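Local coordinates for peptide amidase (Stenotrophomonas maltophilia, PDB 1M22), which probably hydrolyses amide bonds, as an amidase of the amidase signature family with a serine nucleophile, at residues A[229-234]-A[479-484]; A[409-414]-A[470-475]. One frame throughout, in Å; residues are numbered along the deposited sequence.

Contact 1: residues A[229-234]-A[479-484]; sequences RSVADA and AYEQRT
OE2 of E481 is gripped by two donors at the start of helix 231-241. The backbone N of V231 donates to OE2 of E481 over 2.9 Å with an N-H...O angle of 158°, reaching the oxygen on its syn side and 26° out of the carboxylate plane. A water donates one hydrogen bond to the same OE2, at 2.7 Å, and a second to the carbonyl O of R229. The second carboxylate oxygen, OE1, accepts from a further water, 2.6 Å away, which in turn receives the N-H of A232. Both oxygens thus serve first-turn N-H groups of a helix, one directly and one through water. S230 is the N-cap of that helix: its OG accepts the N-H of D233, with 3.2 Å between OG and the backbone N of D233, and is also hydrogen-bonded to OD1 of D12, while E481 reaches the same turn from another helix. The concentration of N-H groups at a helix start would be expected to favour the ionised carboxylate in this buried setting. E481 gets there by an extended chain, with CG anti to the backbone N (chi1 178°). V231 slides past it in the opposite direction, and its CG2 rests 3.7 Å from CD of E481. Both side chains also touch V449 of sheet strand 446-454, where Y480, one residue earlier in helix 470-484, packs as well.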
ATOM      1  N   ARG A 229       4.025  -2.219 -10.573  1.00  5.83           N
ATOM      2  CA  ARG A 229       3.847  -1.414 -11.770  1.00  7.07           C
ATOM      3  C   ARG A 229       2.691  -1.916 -12.624  1.00  7.96           C
ATOM      4  O   ARG A 229       2.182  -1.183 -13.473  1.00  9.03           O
ATOM      5  CB  ARG A 229       5.140  -1.401 -12.587  1.00  6.70           C
ATOM      6  CG  ARG A 229       6.276  -0.638 -11.918  1.00  7.55           C
ATOM      7  CD  ARG A 229       7.577  -0.806 -12.688  1.00  7.63           C
ATOM      8  NE  ARG A 229       8.007  -2.202 -12.710  1.00  8.42           N
ATOM      9  CZ  ARG A 229       8.651  -2.807 -11.717  1.00  8.28           C
ATOM     10  NH1 ARG A 229       8.962  -2.142 -10.610  1.00  8.52           N
ATOM     11  NH2 ARG A 229       8.970  -4.090 -11.824  1.00 10.21           N
ATOM     12  N   SER A 230       2.267  -3.155 -12.387  1.00  6.40           N
ATOM     13  CA  SER A 230       1.176  -3.745 -13.157  1.00  7.10           C
ATOM     14  C   SER A 230       0.214  -4.526 -12.276  1.00  6.39           C
ATOM     15  O   SER A 230       0.567  -4.968 -11.182  1.00  6.21           O
ATOM     16  CB  SER A 230       1.736  -4.692 -14.220  1.00  8.52           C
ATOM     17  OG  SER A 230       2.275  -5.856 -13.610  1.00  9.21           O
ATOM     18  N   VAL A 231      -1.006  -4.700 -12.771  1.00  5.86           N
ATOM     19  CA  VAL A 231      -2.021  -5.450 -12.048  1.00  6.18           C
ATOM     20  C   VAL A 231      -1.601  -6.914 -11.913  1.00  5.50           C
ATOM     21  O   VAL A 231      -1.834  -7.529 -10.877  1.00  6.42           O
ATOM     22  CB  VAL A 231      -3.391  -5.349 -12.761  1.00  6.51           C
ATOM     23  CG1 VAL A 231      -4.417  -6.239 -12.061  1.00  7.25           C
ATOM     24  CG2 VAL A 231      -3.866  -3.898 -12.769  1.00  7.77           C
ATOM     25  N   ALA A 232      -0.976  -7.467 -12.950  1.00  5.87           N
ATOM     26  CA  ALA A 232      -0.532  -8.858 -12.898  1.00  6.11           C
ATOM     27  C   ALA A 232       0.472  -9.067 -11.763  1.00  6.86           C
ATOM     28  O   ALA A 232       0.420 -10.069 -11.053  1.00  6.95           O
ATOM     29  CB  ALA A 232       0.091  -9.255 -14.231  1.00  8.00           C
ATOM     30  N   ASP A 233       1.394  -8.121 -11.597  1.00  6.01           N
ATOM     31  CA  ASP A 233       2.387  -8.217 -10.531  1.00  6.73           C
ATOM     32  C   ASP A 233       1.706  -8.130  -9.165  1.00  6.07           C
ATOM     33  O   ASP A 233       2.049  -8.866  -8.238  1.00  6.62           O
ATOM     34  CB  ASP A 233       3.425  -7.095 -10.658  1.00  8.03           C
ATOM     35  CG  ASP A 233       4.417  -7.332 -11.783  1.00 10.87           C
ATOM     36  OD1 ASP A 233       4.260  -8.322 -12.533  1.00 11.02           O
ATOM     37  OD2 ASP A 233       5.362  -6.521 -11.913  1.00 11.26           O
ATOM     38  N   ALA A 234       0.741  -7.223  -9.035  1.00  5.93           N
ATOM     39  CA  ALA A 234       0.028  -7.077  -7.771  1.00  6.26           C
ATOM     40  C   ALA A 234      -0.724  -8.362  -7.433  1.00  6.18           C
ATOM     41  O   ALA A 234      -0.767  -8.778  -6.271  1.00  6.47           O
ATOM     42  CB  ALA A 234      -0.945  -5.910  -7.848  1.00  7.23           C
ATOM     43  N   ALA A 479      -8.444  -5.690 -17.113  1.00  6.55           N
ATOM     44  CA  ALA A 479      -9.052  -5.433 -18.417  1.00  7.18           C
ATOM     45  C   ALA A 479      -8.888  -3.965 -18.805  1.00  7.65           C
ATOM     46  O   ALA A 479      -8.629  -3.644 -19.965  1.00  8.84           O
ATOM     47  CB  ALA A 479     -10.526  -5.812 -18.389  1.00  8.65           C
ATOM     48  N   TYR A 480      -9.049  -3.071 -17.836  1.00  6.94           N
ATOM     49  CA  TYR A 480      -8.891  -1.645 -18.098  1.00  6.43           C
ATOM     50  C   TYR A 480      -7.434  -1.331 -18.434  1.00  7.02           C
ATOM     51  O   TYR A 480      -7.137  -0.634 -19.406  1.00  7.50           O
ATOM     52  CB  TYR A 480      -9.307  -0.820 -16.875  1.00  7.70           C
ATOM     53  CG  TYR A 480      -8.860   0.621 -16.971  1.00  6.78           C
ATOM     54  CD1 TYR A 480      -9.502   1.519 -17.823  1.00  7.76           C
ATOM     55  CD2 TYR A 480      -7.733   1.062 -16.279  1.00  8.69           C
ATOM     56  CE1 TYR A 480      -9.024   2.819 -17.992  1.00  8.53           C
ATOM     57  CE2 TYR A 480      -7.248   2.355 -16.442  1.00  8.63           C
ATOM     58  CZ  TYR A 480      -7.894   3.225 -17.298  1.00  9.85           C
ATOM     59  OH  TYR A 480      -7.385   4.490 -17.482  1.00 12.83           O
ATOM     60  N   GLU A 481      -6.528  -1.855 -17.618  1.00  6.69           N
ATOM     61  CA  GLU A 481      -5.104  -1.632 -17.797  1.00  7.32           C
ATOM     62  C   GLU A 481      -4.590  -2.116 -19.148  1.00  7.19           C
ATOM     63  O   GLU A 481      -3.803  -1.433 -19.807  1.00  7.72           O
ATOM     64  CB  GLU A 481      -4.340  -2.344 -16.684  1.00  8.04           C
ATOM     65  CG  GLU A 481      -2.836  -2.222 -16.783  1.00 10.52           C
ATOM     66  CD  GLU A 481      -2.129  -3.299 -15.987  1.00  9.59           C
ATOM     67  OE1 GLU A 481      -2.381  -4.492 -16.259  1.00 11.87           O
ATOM     68  OE2 GLU A 481      -1.328  -2.957 -15.095  1.00  9.91           O
ATOM     69  N   GLN A 482      -5.033  -3.296 -19.561  1.00  7.71           N
ATOM     70  CA  GLN A 482      -4.562  -3.858 -20.816  1.00  8.46           C
ATOM     71  C   GLN A 482      -4.948  -3.098 -22.072  1.00  9.82           C
ATOM     72  O   GLN A 482      -4.266  -3.209 -23.090  1.00 10.75           O
ATOM     73  CB  GLN A 482      -4.987  -5.323 -20.916  1.00  9.88           C
ATOM     74  CG  GLN A 482      -4.266  -6.213 -19.914  1.00 11.83           C
ATOM     75  CD  GLN A 482      -2.754  -6.079 -20.001  1.00 12.02           C
ATOM     76  OE1 GLN A 482      -2.109  -5.534 -19.102  1.00 15.92           O
ATOM     77  NE2 GLN A 482      -2.184  -6.571 -21.092  1.00 13.14           N
ATOM     78  N   ARG A 483      -6.027  -2.325 -22.028  1.00  8.14           N
ATOM     79  CA  ARG A 483      -6.387  -1.568 -23.216  1.00  9.79           C
ATOM     80  C   ARG A 483      -5.923  -0.117 -23.143  1.00 10.72           C
ATOM     81  O   ARG A 483      -6.056   0.630 -24.108  1.00 13.42           O
ATOM     82  CB  ARG A 483      -7.896  -1.643 -23.494  1.00 12.68           C
ATOM     83  CG  ARG A 483      -8.824  -1.109 -22.427  1.00 13.82           C
ATOM     84  CD  ARG A 483     -10.262  -1.192 -22.946  1.00 14.56           C
ATOM     85  NE  ARG A 483     -10.461  -0.302 -24.089  1.00 13.85           N
ATOM     86  CZ  ARG A 483     -11.118  -0.618 -25.205  1.00 13.93           C
ATOM     87  NH1 ARG A 483     -11.657  -1.821 -25.359  1.00 14.09           N
ATOM     88  NH2 ARG A 483     -11.235   0.282 -26.172  1.00 14.46           N
ATOM     89  N   THR A 484      -5.348   0.275 -22.010  1.00  8.93           N
ATOM     90  CA  THR A 484      -4.868   1.644 -21.845  1.00  8.47           C
ATOM     91  C   THR A 484      -3.355   1.738 -21.661  1.00  8.08           C
ATOM     92  O   THR A 484      -2.715   2.595 -22.267  1.00 10.41           O
ATOM     93  CB  THR A 484      -5.563   2.340 -20.660  1.00  8.63           C
ATOM     94  OG1 THR A 484      -5.423   1.540 -19.479  1.00  8.43           O
ATOM     95  CG2 THR A 484      -7.039   2.550 -20.963  1.00  9.72           C
TER
HETATM   96  O   HOH W   1      -0.335  -0.456 -14.671  1.00  9.68           O
HETATM   97  O   HOH W   2      -0.883  -6.459 -15.602  1.00  9.34           O

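Contact 2: residues A[409-414]-A[470-475]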
ATOM      1  N   GLN A 409     -27.270  -2.161  -9.079  1.00  9.33           N
ATOM      2  CA  GLN A 409     -26.733  -3.505  -9.284  1.00  8.87           C
ATOM      3  C   GLN A 409     -25.364  -3.424  -9.948  1.00  8.24           C
ATOM      4  O   GLN A 409     -25.146  -3.940 -11.047  1.00  9.35           O
ATOM      5  CB  GLN A 409     -27.678  -4.366 -10.130  1.00  9.01           C
ATOM      6  CG  GLN A 409     -27.370  -5.853  -9.978  1.00 12.57           C
ATOM      7  CD  GLN A 409     -28.335  -6.753 -10.716  1.00 16.51           C
ATOM      8  OE1 GLN A 409     -29.550  -6.625 -10.585  1.00 19.19           O
ATOM      9  NE2 GLN A 409     -27.793  -7.689 -11.487  1.00 17.87           N
ATOM     10  N   LEU A 410     -24.442  -2.776  -9.244  1.00  8.87           N
ATOM     11  CA  LEU A 410     -23.083  -2.570  -9.723  1.00  8.43           C
ATOM     12  C   LEU A 410     -22.084  -3.583  -9.176  1.00  7.75           C
ATOM     13  O   LEU A 410     -22.281  -4.171  -8.110  1.00  9.82           O
ATOM     14  CB  LEU A 410     -22.618  -1.164  -9.341  1.00  8.27           C
ATOM     15  CG  LEU A 410     -23.551  -0.023  -9.752  1.00  8.44           C
ATOM     16  CD1 LEU A 410     -23.073   1.271  -9.120  1.00  9.09           C
ATOM     17  CD2 LEU A 410     -23.595   0.093 -11.269  1.00  8.34           C
ATOM     18  N   ASP A 411     -20.998  -3.761  -9.922  1.00  8.48           N
ATOM     19  CA  ASP A 411     -19.922  -4.666  -9.543  1.00  8.89           C
ATOM     20  C   ASP A 411     -18.808  -3.905  -8.845  1.00  8.18           C
ATOM     21  O   ASP A 411     -18.056  -4.474  -8.058  1.00  9.36           O
ATOM     22  CB  ASP A 411     -19.348  -5.353 -10.778  1.00  9.32           C
ATOM     23  CG  ASP A 411     -20.337  -6.277 -11.428  1.00 11.12           C
ATOM     24  OD1 ASP A 411     -20.887  -5.924 -12.493  1.00 12.00           O
ATOM     25  OD2 ASP A 411     -20.571  -7.357 -10.855  1.00 16.24           O
ATOM     26  N   ALA A 412     -18.702  -2.618  -9.148  1.00  7.83           N
ATOM     27  CA  ALA A 412     -17.672  -1.786  -8.552  1.00  7.31           C
ATOM     28  C   ALA A 412     -17.988  -0.314  -8.719  1.00  7.21           C
ATOM     29  O   ALA A 412     -18.844   0.078  -9.521  1.00  7.97           O
ATOM     30  CB  ALA A 412     -16.317  -2.093  -9.187  1.00  8.06           C
ATOM     31  N   LEU A 413     -17.287   0.496  -7.936  1.00  7.31           N
ATOM     32  CA  LEU A 413     -17.409   1.942  -7.990  1.00  7.88           C
ATOM     33  C   LEU A 413     -16.035   2.421  -8.434  1.00  7.21           C
ATOM     34  O   LEU A 413     -15.018   1.859  -8.023  1.00  8.77           O
ATOM     35  CB  LEU A 413     -17.727   2.508  -6.605  1.00  7.17           C
ATOM     36  CG  LEU A 413     -18.993   1.958  -5.945  1.00  7.53           C
ATOM     37  CD1 LEU A 413     -19.133   2.513  -4.537  1.00 10.94           C
ATOM     38  CD2 LEU A 413     -20.203   2.327  -6.787  1.00 10.48           C
ATOM     39  N   VAL A 414     -15.998   3.434  -9.289  1.00  7.04           N
ATOM     40  CA  VAL A 414     -14.723   3.973  -9.744  1.00  7.69           C
ATOM     41  C   VAL A 414     -14.706   5.489  -9.641  1.00  8.13           C
ATOM     42  O   VAL A 414     -15.754   6.140  -9.611  1.00  7.85           O
ATOM     43  CB  VAL A 414     -14.399   3.571 -11.202  1.00  8.41           C
ATOM     44  CG1 VAL A 414     -14.369   2.058 -11.327  1.00  8.09           C
ATOM     45  CG2 VAL A 414     -15.409   4.183 -12.155  1.00  9.84           C
ATOM     46  N   GLU A 470     -12.020  -9.058  -4.299  1.00  7.10           N
ATOM     47  CA  GLU A 470     -10.728  -8.915  -4.973  1.00  7.09           C
ATOM     48  C   GLU A 470     -10.660  -9.609  -6.334  1.00  6.85           C
ATOM     49  O   GLU A 470     -10.126  -9.047  -7.284  1.00  8.00           O
ATOM     50  CB  GLU A 470      -9.583  -9.436  -4.100  1.00  7.80           C
ATOM     51  CG  GLU A 470      -9.291  -8.610  -2.858  1.00  7.34           C
ATOM     52  CD  GLU A 470     -10.196  -8.949  -1.694  1.00  8.54           C
ATOM     53  OE1 GLU A 470     -10.990  -9.913  -1.791  1.00  7.94           O
ATOM     54  OE2 GLU A 470     -10.097  -8.252  -0.672  1.00  8.60           O
ATOM     55  N   PRO A 471     -11.182 -10.843  -6.446  1.00  7.13           N
ATOM     56  CA  PRO A 471     -11.114 -11.508  -7.755  1.00  7.61           C
ATOM     57  C   PRO A 471     -11.754 -10.671  -8.863  1.00  8.46           C
ATOM     58  O   PRO A 471     -11.178 -10.501  -9.940  1.00  9.20           O
ATOM     59  CB  PRO A 471     -11.864 -12.817  -7.516  1.00  8.37           C
ATOM     60  CG  PRO A 471     -11.588 -13.101  -6.062  1.00  8.99           C
ATOM     61  CD  PRO A 471     -11.763 -11.739  -5.427  1.00  7.20           C
ATOM     62  N   LYS A 472     -12.940 -10.140  -8.589  1.00  8.44           N
ATOM     63  CA  LYS A 472     -13.661  -9.327  -9.563  1.00  9.95           C
ATOM     64  C   LYS A 472     -12.966  -7.992  -9.816  1.00  8.25           C
ATOM     65  O   LYS A 472     -12.880  -7.533 -10.957  1.00  8.88           O
ATOM     66  CB  LYS A 472     -15.094  -9.075  -9.082  1.00 14.82           C
ATOM     67  CG  LYS A 472     -15.944  -8.281 -10.062  1.00 20.66           C
ATOM     68  CD  LYS A 472     -17.274  -7.860  -9.450  1.00 25.60           C
ATOM     69  CE  LYS A 472     -18.144  -9.052  -9.091  1.00 26.79           C
ATOM     70  NZ  LYS A 472     -19.446  -8.616  -8.510  1.00 26.75           N
ATOM     71  N   LEU A 473     -12.470  -7.361  -8.757  1.00  7.69           N
ATOM     72  CA  LEU A 473     -11.789  -6.083  -8.924  1.00  8.54           C
ATOM     73  C   LEU A 473     -10.541  -6.243  -9.778  1.00  7.32           C
ATOM     74  O   LEU A 473     -10.231  -5.386 -10.601  1.00  7.58           O
ATOM     75  CB  LEU A 473     -11.408  -5.483  -7.569  1.00 10.30           C
ATOM     76  CG  LEU A 473     -12.559  -4.961  -6.708  1.00 10.98           C
ATOM     77  CD1 LEU A 473     -11.990  -4.285  -5.466  1.00 13.89           C
ATOM     78  CD2 LEU A 473     -13.403  -3.972  -7.504  1.00 11.59           C
ATOM     79  N   ILE A 474      -9.827  -7.346  -9.586  1.00  8.40           N
ATOM     80  CA  ILE A 474      -8.623  -7.594 -10.364  1.00  8.50           C
ATOM     81  C   ILE A 474      -8.965  -7.813 -11.837  1.00  8.78           C
ATOM     82  O   ILE A 474      -8.284  -7.284 -12.718  1.00  8.58           O
ATOM     83  CB  ILE A 474      -7.844  -8.799  -9.798  1.00  8.15           C
ATOM     84  CG1 ILE A 474      -7.183  -8.389  -8.480  1.00  8.62           C
ATOM     85  CG2 ILE A 474      -6.792  -9.274 -10.801  1.00 10.29           C
ATOM     86  CD1 ILE A 474      -6.541  -9.529  -7.713  1.00  9.70           C
ATOM     87  N   GLU A 475     -10.022  -8.578 -12.109  1.00  8.53           N
ATOM     88  CA  GLU A 475     -10.443  -8.826 -13.489  1.00 10.00           C
ATOM     89  C   GLU A 475     -10.739  -7.507 -14.191  1.00  8.25           C
ATOM     90  O   GLU A 475     -10.314  -7.279 -15.325  1.00  8.43           O
ATOM     91  CB  GLU A 475     -11.729  -9.655 -13.553  1.00 15.08           C
ATOM     92  CG  GLU A 475     -11.717 -11.003 -12.879  1.00 19.24           C
ATOM     93  CD  GLU A 475     -13.025 -11.745 -13.102  1.00 17.65           C
ATOM     94  OE1 GLU A 475     -14.101 -11.116 -12.966  1.00 21.11           O
ATOM     95  OE2 GLU A 475     -12.981 -12.954 -13.410  1.00 22.93           O
TER
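K472 and D411 account for most of the surface buried here, and a salt bridge joins them: NZ of K472 donates to OD2 of D411 over 2.9 Å, on the anti lone pair, the one directed away from OD1. The two side chains cross at about a right angle. The lysine aliphatic chain runs over the aspartate before its amine arrives, CD of K472 lying 3.5 Å from CB of D411 and CE 3.4 Å from OD2. A bend at chi3 (-63°) in an otherwise extended lysine turns the ammonium group back onto the carboxylate. OD1, the other oxygen, takes the backbone N-H of R275, so the carboxylate has a partner for each oxygen: the helix through OD2 and R275, at the start of strand 275-279, through OD1. This is helix-on-sheet packing. Helix 470-484 lies against a face of the large mixed sheet near the start of strand 412-416, which pairs with strands 275-279 and 457-464. L413 points to the other face, where it meets helix 383-407, so the sheet is layered between helices at this strand. Deeper in the interface the contact turns apolar. The methyl CB of A412 directs itself at the helix and meets CD2 of L473 at 3.9 Å; one branch of the leucine spans the gap to the strand, and the CA atoms of A412 and L473 are 7.3 Å apart.

Overall arrangement
Helix 470-484 serves both contacts: its first turns face strand 412-416 in contact 2, and residues further along it, at 479-484, meet the start of helix 231-241 in contact 1. The centres lie about 14 Å apart, on the same side of the chain's centre, and the two touch where V231 CG1 packs 4.1 Å from I474 CG2. Along the chain, 229-234 comes first, then 409-414, then the two parts of the helix, so contact 2 is nested within the loop that contact 1 closes. One late helix therefore ties an earlier helix to a strand of the eleven-stranded sheet, away from the catalytic residues K86, S165 and S189.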